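Local coordinates for nicotinate phosphoribosyltransferase (Vibrio cholerae, PDB 4HL7), which probably catalyses ATP-dependent formation of nicotinate ribonucleotide from nicotinate and 5-phosphoribosyl 1-diphosphate, a step of NAD(+) biosynthesis, at residues H11-S15 with L16-D20; S191-V194 with Q195-V198; W234-G237 with H238-L241; Q248-A251 with L252-W255. All coordinates share one frame; numbering follows the deposited sequence.

Contact 1. Residues H11-S15 with L16-D20; sequences HIIRS and LLDLD
Three hydrogen bonds, each donated by a backbone N-H, fold L16-D20 back on H11-S15. R14 N donates to D18 OD2 at 2.9 Å, reaching that oxygen on its anti side and 16° out of the carboxylate plane. D18 CG stands anti to the backbone N (chi1 -171°), which carries the carboxylate back to the R14 amide. S15 to D18 form a type I beta turn, closed by D18 N on S15 O at 3.1 Å. S15 OG takes L17 N at 3.0 Å, an ST turn within the beta turn, and also bonds H217.

Close carbon-oxygen approaches accompany these bonds: R14 CG lies 3.4 Å from D18 OD2, and L17 CB sits 3.4 Å from S15 OG. Opposite charges stay apart, R14 NE being 5.3 Å from D18 OD2. The R14 guanidinium turns instead to S192 and Q193, while D18 OD1 is held by R189 in a salt bridge and by N215.

The loop leads into helix 21-33. I12, I13 and L19 pack on helix 131-147, and L17 touches both helix 72-81 and helix 216-222.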
loop_
_atom_site.group_PDB
_atom_site.type_symbol
_atom_site.label_atom_id
_atom_site.label_comp_id
_atom_site.label_asym_id
_atom_site.label_seq_id
_atom_site.Cartn_x
_atom_site.Cartn_y
_atom_site.Cartn_z
ATOM N N HIS A 11 -1.418 7.028 -21.759
ATOM C CA HIS A 11 -1.021 7.655 -20.495
ATOM C C HIS A 11 -0.749 6.579 -19.445
ATOM O O HIS A 11 -1.495 5.599 -19.345
ATOM C CB HIS A 11 -2.114 8.638 -20.049
ATOM C CG HIS A 11 -3.528 8.077 -20.142
ATOM N ND1 HIS A 11 -3.819 6.917 -20.797
ATOM C CD2 HIS A 11 -4.749 8.555 -19.634
ATOM C CE1 HIS A 11 -5.146 6.660 -20.706
ATOM N NE2 HIS A 11 -5.718 7.656 -19.990
ATOM N N ILE A 12 0.366 6.728 -18.727
ATOM C CA ILE A 12 0.742 5.831 -17.608
ATOM C C ILE A 12 -0.214 6.140 -16.436
ATOM O O ILE A 12 -0.977 5.284 -16.014
ATOM C CB ILE A 12 2.246 6.024 -17.235
ATOM C CG1 ILE A 12 3.126 5.543 -18.421
ATOM C CG2 ILE A 12 2.563 5.356 -15.885
ATOM C CD1 ILE A 12 4.617 5.699 -18.194
ATOM N N ILE A 13 -0.209 7.373 -15.975
ATOM C CA ILE A 13 -1.100 7.784 -14.893
ATOM C C ILE A 13 -2.392 8.357 -15.504
ATOM O O ILE A 13 -2.355 9.241 -16.369
ATOM C CB ILE A 13 -0.421 8.810 -13.952
ATOM C CG1 ILE A 13 0.897 8.208 -13.363
ATOM C CG2 ILE A 13 -1.404 9.296 -12.895
ATOM C CD1 ILE A 13 0.719 7.007 -12.441
ATOM N N ARG A 14 -3.528 7.851 -15.066
ATOM C CA ARG A 14 -4.772 8.124 -15.792
ATOM C C ARG A 14 -5.463 9.408 -15.315
ATOM O O ARG A 14 -6.211 10.002 -16.053
ATOM C CB ARG A 14 -5.667 6.934 -15.627
ATOM C CG ARG A 14 -4.976 5.727 -16.251
ATOM C CD ARG A 14 -5.884 5.017 -17.113
ATOM N NE ARG A 14 -5.186 4.025 -17.932
ATOM C CZ ARG A 14 -5.839 3.143 -18.650
ATOM N NH1 ARG A 14 -7.173 3.155 -18.632
ATOM N NH2 ARG A 14 -5.176 2.253 -19.379
ATOM N N SER A 15 -5.220 9.778 -14.067
ATOM C CA SER A 15 -5.834 10.967 -13.405
ATOM C C SER A 15 -5.232 11.041 -12.018
ATOM O O SER A 15 -4.503 10.124 -11.611
ATOM C CB SER A 15 -7.361 10.845 -13.294
ATOM O OG SER A 15 -7.779 9.974 -12.229
ATOM N N LEU A 16 -5.540 12.096 -11.257
ATOM C CA LEU A 16 -5.007 12.157 -9.881
ATOM C C LEU A 16 -5.841 11.295 -8.936
ATOM O O LEU A 16 -5.601 11.282 -7.709
ATOM C CB LEU A 16 -4.942 13.619 -9.369
ATOM C CG LEU A 16 -3.771 14.511 -9.852
ATOM C CD1 LEU A 16 -3.822 15.871 -9.165
ATOM C CD2 LEU A 16 -2.393 13.857 -9.652
ATOM N N LEU A 17 -6.835 10.576 -9.483
ATOM C CA LEU A 17 -7.527 9.518 -8.705
ATOM C C LEU A 17 -6.915 8.107 -8.948
ATOM O O LEU A 17 -7.266 7.114 -8.249
ATOM C CB LEU A 17 -9.043 9.481 -9.087
ATOM C CG LEU A 17 -9.854 10.724 -8.654
ATOM C CD1 LEU A 17 -11.320 10.486 -9.015
ATOM C CD2 LEU A 17 -9.687 10.951 -7.145
ATOM N N ASP A 18 -5.998 8.034 -9.927
ATOM C CA ASP A 18 -5.309 6.784 -10.264
ATOM C C ASP A 18 -4.205 6.480 -9.270
ATOM O O ASP A 18 -2.992 6.562 -9.613
ATOM C CB ASP A 18 -4.723 6.906 -11.676
ATOM C CG ASP A 18 -4.179 5.593 -12.217
ATOM O OD1 ASP A 18 -4.411 4.520 -11.624
ATOM O OD2 ASP A 18 -3.455 5.645 -13.217
ATOM N N LEU A 19 -4.613 6.148 -8.046
ATOM C CA LEU A 19 -3.734 5.934 -6.923
ATOM C C LEU A 19 -4.510 5.212 -5.843
ATOM O O LEU A 19 -5.764 5.089 -5.972
ATOM C CB LEU A 19 -3.149 7.280 -6.377
ATOM C CG LEU A 19 -4.035 8.546 -6.344
ATOM C CD1 LEU A 19 -5.167 8.429 -5.337
ATOM C CD2 LEU A 19 -3.122 9.738 -5.978
ATOM N N ASP A 20 -3.814 4.758 -4.779
ATOM C CA ASP A 20 -4.557 4.083 -3.667
ATOM C C ASP A 20 -5.372 5.109 -2.920
ATOM O O ASP A 20 -4.850 6.141 -2.513
ATOM C CB ASP A 20 -3.574 3.402 -2.718
ATOM C CG ASP A 20 -2.958 2.105 -3.321
ATOM O OD1 ASP A 20 -3.514 1.537 -4.308
ATOM O OD2 ASP A 20 -1.936 1.658 -2.752
#

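Contact 2. Residues S191-V194 with Q195-V198; sequences SSQV and QRDV
D197 OD1 is gripped by two side chains of the helix, Q193 from one turn earlier and R196 from the residue before. R196 NH2 makes a salt bridge to it at 3.0 Å, with the oxygen only 4° out of the guanidinium plane. Q193 NE2 adds a weak hydrogen bond at 3.2 Å, its N-H...O angle 124°, with the amide and carboxylate planes steeply turned against each other. A bend at chi2 (57°) brings the Q193 amide back alongside the D197 carboxylate, and Q193 OE1 accepts from R14.

The first turn of the helix is capped by S191: its OG accepts from V194 N at 3.0 Å and also bonds the backbone carbonyl of L7. From there the regular alpha-helical pattern runs on, Q195 N to S191 O, R196 N to S192 O at 2.8 Å, D197 N to Q193 O and V198 N to V194 O. On another side of the helix V194 CG1 meets V198 CG2 at 4.0 Å, and that same CG2 presses to 3.1 Å from V194 O, a close fit.

Helix 192-205 is the helical part of a beta-alpha-beta unit between strands 181-183 and 210-213 of the parallel sheet. V194 and V198 pack against helix 155-174, Q195 OE1 accepts from R189 and Q195 NE2 bonds E183 and T186, and R196 rests on F218 and F222 of helix 216-222.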
loop_
_atom_site.group_PDB
_atom_site.type_symbol
_atom_site.label_atom_id
_atom_site.label_comp_id
_atom_site.label_asym_id
_atom_site.label_seq_id
_atom_site.Cartn_x
_atom_site.Cartn_y
_atom_site.Cartn_z
ATOM N N SER A 191 1.167 -2.239 -16.030
ATOM C CA SER A 191 0.808 -1.034 -16.744
ATOM C C SER A 191 -0.603 -0.656 -16.293
ATOM O O SER A 191 -1.315 -1.492 -15.751
ATOM C CB SER A 191 0.871 -1.240 -18.277
ATOM O OG SER A 191 -0.157 -2.137 -18.696
ATOM N N SER A 192 -0.995 0.603 -16.477
ATOM C CA SER A 192 -2.375 0.996 -16.134
ATOM C C SER A 192 -3.407 0.237 -17.020
ATOM O O SER A 192 -4.526 -0.080 -16.550
ATOM C CB SER A 192 -2.552 2.532 -16.208
ATOM O OG SER A 192 -2.242 2.994 -17.507
ATOM N N GLN A 193 -3.050 -0.028 -18.287
ATOM C CA GLN A 193 -3.906 -0.808 -19.218
ATOM C C GLN A 193 -4.116 -2.219 -18.716
ATOM O O GLN A 193 -5.263 -2.735 -18.751
ATOM C CB GLN A 193 -3.347 -0.806 -20.666
ATOM C CG GLN A 193 -4.281 -1.412 -21.735
ATOM C CD GLN A 193 -5.623 -0.717 -21.764
ATOM O OE1 GLN A 193 -5.683 0.483 -21.784
ATOM N NE2 GLN A 193 -6.687 -1.477 -21.631
ATOM N N VAL A 194 -3.033 -2.867 -18.249
ATOM C CA VAL A 194 -3.182 -4.200 -17.705
ATOM C C VAL A 194 -4.028 -4.203 -16.453
ATOM O O VAL A 194 -4.906 -5.080 -16.305
ATOM C CB VAL A 194 -1.835 -4.904 -17.403
ATOM C CG1 VAL A 194 -2.076 -6.144 -16.538
ATOM C CG2 VAL A 194 -1.136 -5.250 -18.702
ATOM N N GLN A 195 -3.828 -3.236 -15.555
ATOM C CA GLN A 195 -4.688 -3.170 -14.363
ATOM C C GLN A 195 -6.130 -2.949 -14.786
ATOM O O GLN A 195 -7.057 -3.506 -14.172
ATOM C CB GLN A 195 -4.297 -2.029 -13.414
ATOM C CG GLN A 195 -5.121 -2.018 -12.096
ATOM C CD GLN A 195 -4.689 -0.935 -11.139
ATOM O OE1 GLN A 195 -4.029 0.019 -11.539
ATOM N NE2 GLN A 195 -5.046 -1.082 -9.853
ATOM N N ARG A 196 -6.316 -2.041 -15.749
ATOM C CA ARG A 196 -7.674 -1.726 -16.229
ATOM C C ARG A 196 -8.392 -3.023 -16.686
ATOM O O ARG A 196 -9.507 -3.314 -16.237
ATOM C CB ARG A 196 -7.644 -0.678 -17.337
ATOM C CG ARG A 196 -9.048 -0.215 -17.784
ATOM C CD ARG A 196 -9.481 -0.966 -19.039
ATOM N NE ARG A 196 -10.933 -0.926 -19.191
ATOM C CZ ARG A 196 -11.654 -1.896 -19.765
ATOM N NH1 ARG A 196 -12.969 -1.770 -19.858
ATOM N NH2 ARG A 196 -11.060 -2.995 -20.229
ATOM N N ASP A 197 -7.727 -3.807 -17.524
ATOM C CA ASP A 197 -8.313 -5.044 -18.071
ATOM C C ASP A 197 -8.533 -6.096 -16.982
ATOM O O ASP A 197 -9.482 -6.885 -17.042
ATOM C CB ASP A 197 -7.385 -5.643 -19.097
ATOM C CG ASP A 197 -7.377 -4.872 -20.410
ATOM O OD1 ASP A 197 -8.267 -4.034 -20.617
ATOM O OD2 ASP A 197 -6.423 -5.058 -21.189
ATOM N N VAL A 198 -7.590 -6.169 -16.042
ATOM C CA VAL A 198 -7.692 -7.083 -14.925
ATOM C C VAL A 198 -8.922 -6.793 -14.086
ATOM O O VAL A 198 -9.694 -7.710 -13.766
ATOM C CB VAL A 198 -6.389 -7.094 -14.069
ATOM C CG1 VAL A 198 -6.658 -7.706 -12.689
ATOM C CG2 VAL A 198 -5.294 -7.825 -14.871
#

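Contact 3. Residues W234-G237 with H238-L241; sequences WFMG and HQAL
An edge-to-face (T-shaped) stack between H238 and W234, reinforced by a side-chain-to-backbone hydrogen bond, spans one turn in the middle of helix 232-241, a buried contact. H238 CE1 sits 3.5 Å above the indole plane, over its centre, and the two ring planes are 71° apart. The imidazole is fixed in rotation by H238 ND1, which donates to W234 O at 2.8 Å in an almost straight bond (175°), with the oxygen lying in the ring plane. H238 N adds only a weak bond to the same carbonyl. At its far side H238 NE2 bonds Y34.

This helix starts at H232, the predicted site of autophosphorylation, unmodified here. At Q239 and A240 it kinks: Q239 N turns to M236 O at 2.9 Å and A240 N to G237 O at 3.0 Å, the i to i+3 spacing of a 3-10 turn. L241 N bonds G237 O weakly.

F235 O, which the kink parts from Q239 N, is bridged by a water that donates to it at 2.9 Å and accepts from Q239 NE2 at 3.1 Å. Q239 CG meanwhile packs 3.4 Å from M236 O, and Q239 OE1 accepts from A386 N.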
loop_
_atom_site.group_PDB
_atom_site.type_symbol
_atom_site.label_atom_id
_atom_site.label_comp_id
_atom_site.label_asym_id
_atom_site.label_seq_id
_atom_site.Cartn_x
_atom_site.Cartn_y
_atom_site.Cartn_z
ATOM N N TRP A 234 1.265 6.565 8.565
ATOM C CA TRP A 234 0.520 7.373 9.524
ATOM C C TRP A 234 1.036 7.083 10.950
ATOM O O TRP A 234 1.341 7.977 11.764
ATOM C CB TRP A 234 -0.959 7.004 9.379
ATOM C CG TRP A 234 -1.878 7.659 10.370
ATOM C CD1 TRP A 234 -2.601 7.048 11.390
ATOM C CD2 TRP A 234 -2.223 9.072 10.436
ATOM N NE1 TRP A 234 -3.405 7.976 12.048
ATOM C CE2 TRP A 234 -3.193 9.218 11.525
ATOM C CE3 TRP A 234 -1.852 10.203 9.703
ATOM C CZ2 TRP A 234 -3.758 10.438 11.847
ATOM C CZ3 TRP A 234 -2.412 11.461 10.055
ATOM C CH2 TRP A 234 -3.369 11.566 11.075
ATOM N N PHE A 235 1.250 5.799 11.229
ATOM C CA PHE A 235 1.759 5.426 12.593
ATOM C C PHE A 235 3.233 5.816 12.777
ATOM O O PHE A 235 3.676 6.256 13.876
ATOM C CB PHE A 235 1.579 3.919 12.739
ATOM C CG PHE A 235 0.129 3.519 12.651
ATOM C CD1 PHE A 235 -0.446 3.198 11.437
ATOM C CD2 PHE A 235 -0.681 3.593 13.758
ATOM C CE1 PHE A 235 -1.815 2.921 11.359
ATOM C CE2 PHE A 235 -2.062 3.334 13.666
ATOM C CZ PHE A 235 -2.608 2.981 12.463
HETATM N N MSE A 236 4.007 5.660 11.696
HETATM C CA MSE A 236 5.452 5.969 11.768
HETATM C C MSE A 236 5.621 7.469 11.947
HETATM O O MSE A 236 6.412 7.896 12.762
HETATM C CB MSE A 236 6.088 5.546 10.405
HETATM C CG MSE A 236 6.195 4.015 10.362
HETATM SE SE MSE A 236 6.540 3.503 8.470
HETATM C CE MSE A 236 8.456 3.917 8.518
ATOM N N GLY A 237 4.863 8.285 11.181
ATOM C CA GLY A 237 4.995 9.760 11.328
ATOM C C GLY A 237 4.763 10.201 12.779
ATOM O O GLY A 237 5.395 11.125 13.273
ATOM N N HIS A 238 3.819 9.558 13.465
ATOM C CA HIS A 238 3.578 9.901 14.889
ATOM C C HIS A 238 4.737 9.696 15.810
ATOM O O HIS A 238 4.775 10.268 16.901
ATOM C CB HIS A 238 2.282 9.250 15.417
ATOM C CG HIS A 238 1.039 9.990 14.956
ATOM N ND1 HIS A 238 0.525 9.824 13.721
ATOM C CD2 HIS A 238 0.319 11.042 15.538
ATOM C CE1 HIS A 238 -0.538 10.663 13.546
ATOM N NE2 HIS A 238 -0.666 11.405 14.662
ATOM N N GLN A 239 5.723 8.902 15.398
ATOM C CA GLN A 239 6.987 8.756 16.187
ATOM C C GLN A 239 7.791 10.038 16.283
ATOM O O GLN A 239 8.670 10.186 17.140
ATOM C CB GLN A 239 7.887 7.628 15.595
ATOM C CG GLN A 239 7.219 6.264 15.663
ATOM C CD GLN A 239 7.936 5.252 14.769
ATOM O OE1 GLN A 239 9.037 5.515 14.323
ATOM N NE2 GLN A 239 7.294 4.103 14.490
ATOM N N ALA A 240 7.548 10.924 15.349
ATOM C CA ALA A 240 8.162 12.242 15.344
ATOM C C ALA A 240 7.265 13.315 16.003
ATOM O O ALA A 240 7.788 14.325 16.533
ATOM C CB ALA A 240 8.491 12.673 13.904
ATOM N N LEU A 241 5.957 13.116 15.966
ATOM C CA LEU A 241 5.019 14.171 16.335
ATOM C C LEU A 241 4.602 14.118 17.827
ATOM O O LEU A 241 4.231 15.196 18.407
ATOM C CB LEU A 241 3.734 14.049 15.465
ATOM C CG LEU A 241 4.007 14.137 13.956
ATOM C CD1 LEU A 241 2.701 13.908 13.215
ATOM C CD2 LEU A 241 4.497 15.528 13.692
HETATM O O HOH W 1 4.466 4.165 15.772
#

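Contact 4. Residues Q248-A251 with L252-W255; sequences QQVA and LERW
R254 N to V250 O, 2.8 Å, is the shortest of four successive i to i+4 bonds that make this part of helix 247-258 a regular alpha-helix, in the part of the chain related to TIM barrels. L252 N pairs with Q248 O at 2.9 Å, E253 N with Q249 O at 3.0 Å and W255 N with A251 O at 3.1 Å. The A251 carbonyl carries a second load: besides W255 N it accepts the indole NE1 of W234 from the neighbouring helix, whose ring also stacks edge-to-face with W255, so two donors converge on this acceptor of a buried residue. L252 O is likewise engaged from outside, by Y288 OH.

Three side chains find polar partners beyond the two segments: Q248 NE2 donates to D279, W255 NE1 to L263 O, and R254 NH1 bonds Y34 OH while the same guanidinium makes a cation-pi contact with F33.

Carbon atoms also pack on carbonyl oxygens within the turn. L252 and E253 both hold CG beside the backbone N (chi1 -63° and -66°), which lays L252 CG 3.3 Å from Q248 O and E253 CG 3.3 Å from Q249 O. V250 and R254 run side by side, pointing the same way, with V250 CG1 3.9 Å from R254 CG.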
loop_
_atom_site.group_PDB
_atom_site.type_symbol
_atom_site.label_atom_id
_atom_site.label_comp_id
_atom_site.label_asym_id
_atom_site.label_seq_id
_atom_site.Cartn_x
_atom_site.Cartn_y
_atom_site.Cartn_z
ATOM N N GLN A 248 1.755 5.073 18.400
ATOM C CA GLN A 248 0.835 4.221 17.757
ATOM C C GLN A 248 -0.594 4.474 18.319
ATOM O O GLN A 248 -1.583 4.562 17.581
ATOM C CB GLN A 248 1.255 2.779 17.962
ATOM C CG GLN A 248 0.252 1.799 17.377
ATOM C CD GLN A 248 0.813 0.394 17.362
ATOM O OE1 GLN A 248 0.975 -0.203 16.292
ATOM N NE2 GLN A 248 1.143 -0.117 18.525
ATOM N N GLN A 249 -0.687 4.650 19.627
ATOM C CA GLN A 249 -1.970 4.944 20.216
ATOM C C GLN A 249 -2.572 6.252 19.761
ATOM O O GLN A 249 -3.773 6.290 19.422
ATOM C CB GLN A 249 -1.911 4.899 21.752
ATOM C CG GLN A 249 -3.340 4.649 22.226
ATOM C CD GLN A 249 -3.399 4.238 23.646
ATOM O OE1 GLN A 249 -3.681 3.094 23.968
ATOM N NE2 GLN A 249 -3.121 5.169 24.505
ATOM N N VAL A 250 -1.766 7.301 19.721
ATOM C CA VAL A 250 -2.265 8.608 19.248
ATOM C C VAL A 250 -2.682 8.522 17.778
ATOM O O VAL A 250 -3.712 9.079 17.371
ATOM C CB VAL A 250 -1.243 9.742 19.467
ATOM C CG1 VAL A 250 -1.660 10.976 18.666
ATOM C CG2 VAL A 250 -1.063 10.002 20.996
ATOM N N ALA A 251 -1.889 7.798 16.969
ATOM C CA ALA A 251 -2.221 7.677 15.544
ATOM C C ALA A 251 -3.564 6.942 15.413
ATOM O O ALA A 251 -4.432 7.325 14.589
ATOM C CB ALA A 251 -1.120 6.916 14.809
ATOM N N LEU A 252 -3.768 5.874 16.232
ATOM C CA LEU A 252 -5.120 5.221 16.197
ATOM C C LEU A 252 -6.271 6.187 16.566
ATOM O O LEU A 252 -7.306 6.223 15.879
ATOM C CB LEU A 252 -5.188 3.955 17.097
ATOM C CG LEU A 252 -4.254 2.762 16.713
ATOM C CD1 LEU A 252 -4.105 1.843 17.891
ATOM C CD2 LEU A 252 -4.932 2.038 15.525
ATOM N N GLU A 253 -6.108 6.947 17.639
ATOM C CA GLU A 253 -7.123 7.873 18.066
ATOM C C GLU A 253 -7.380 8.955 17.030
ATOM O O GLU A 253 -8.521 9.328 16.779
ATOM C CB GLU A 253 -6.682 8.494 19.425
ATOM C CG GLU A 253 -6.666 7.400 20.497
ATOM C CD GLU A 253 -6.121 7.932 21.801
ATOM O OE1 GLU A 253 -5.300 8.838 21.741
ATOM O OE2 GLU A 253 -6.513 7.429 22.857
ATOM N N ARG A 254 -6.322 9.493 16.444
ATOM C CA ARG A 254 -6.469 10.654 15.575
ATOM C C ARG A 254 -7.074 10.271 14.227
ATOM O O ARG A 254 -7.673 11.102 13.579
ATOM C CB ARG A 254 -5.130 11.327 15.357
ATOM C CG ARG A 254 -4.764 12.112 16.620
ATOM C CD ARG A 254 -4.002 13.378 16.330
ATOM N NE ARG A 254 -4.479 14.471 17.196
ATOM C CZ ARG A 254 -4.044 15.719 17.120
ATOM N NH1 ARG A 254 -3.088 16.024 16.247
ATOM N NH2 ARG A 254 -4.534 16.658 17.943
ATOM N N TRP A 255 -6.925 9.019 13.797
ATOM C CA TRP A 255 -7.640 8.607 12.576
ATOM C C TRP A 255 -9.150 8.777 12.778
ATOM O O TRP A 255 -9.873 9.238 11.912
ATOM C CB TRP A 255 -7.322 7.138 12.216
ATOM C CG TRP A 255 -7.913 6.733 10.888
ATOM C CD1 TRP A 255 -9.097 6.032 10.618
ATOM C CD2 TRP A 255 -7.403 7.129 9.584
ATOM N NE1 TRP A 255 -9.295 5.936 9.220
ATOM C CE2 TRP A 255 -8.273 6.535 8.577
ATOM C CE3 TRP A 255 -6.308 7.868 9.168
ATOM C CZ2 TRP A 255 -8.050 6.716 7.207
ATOM C CZ3 TRP A 255 -6.087 8.009 7.785
ATOM C CH2 TRP A 255 -6.934 7.434 6.849
#

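How the contacts relate
From the N terminus, contact 1 (11-20) closes a turn just ahead of helix 21-33. Contact 2 (191-198) opens helix 192-205, and contacts 3 and 4 lie on the consecutive helices 232-241 and 247-258. All four are local and run in series, with none nested or crossing. Far apart in sequence, contacts 1 and 2 touch through R14 with S192 and Q193, tying the N-terminal loop to the start of a helix of the beta-alpha-beta unit. Contacts 3 and 4 touch as well, F235 and H238 packing on A251. These two pairs stand well apart: contacts 2 and 3 have centres about 34 Å apart, on opposite sides of the chain's centre.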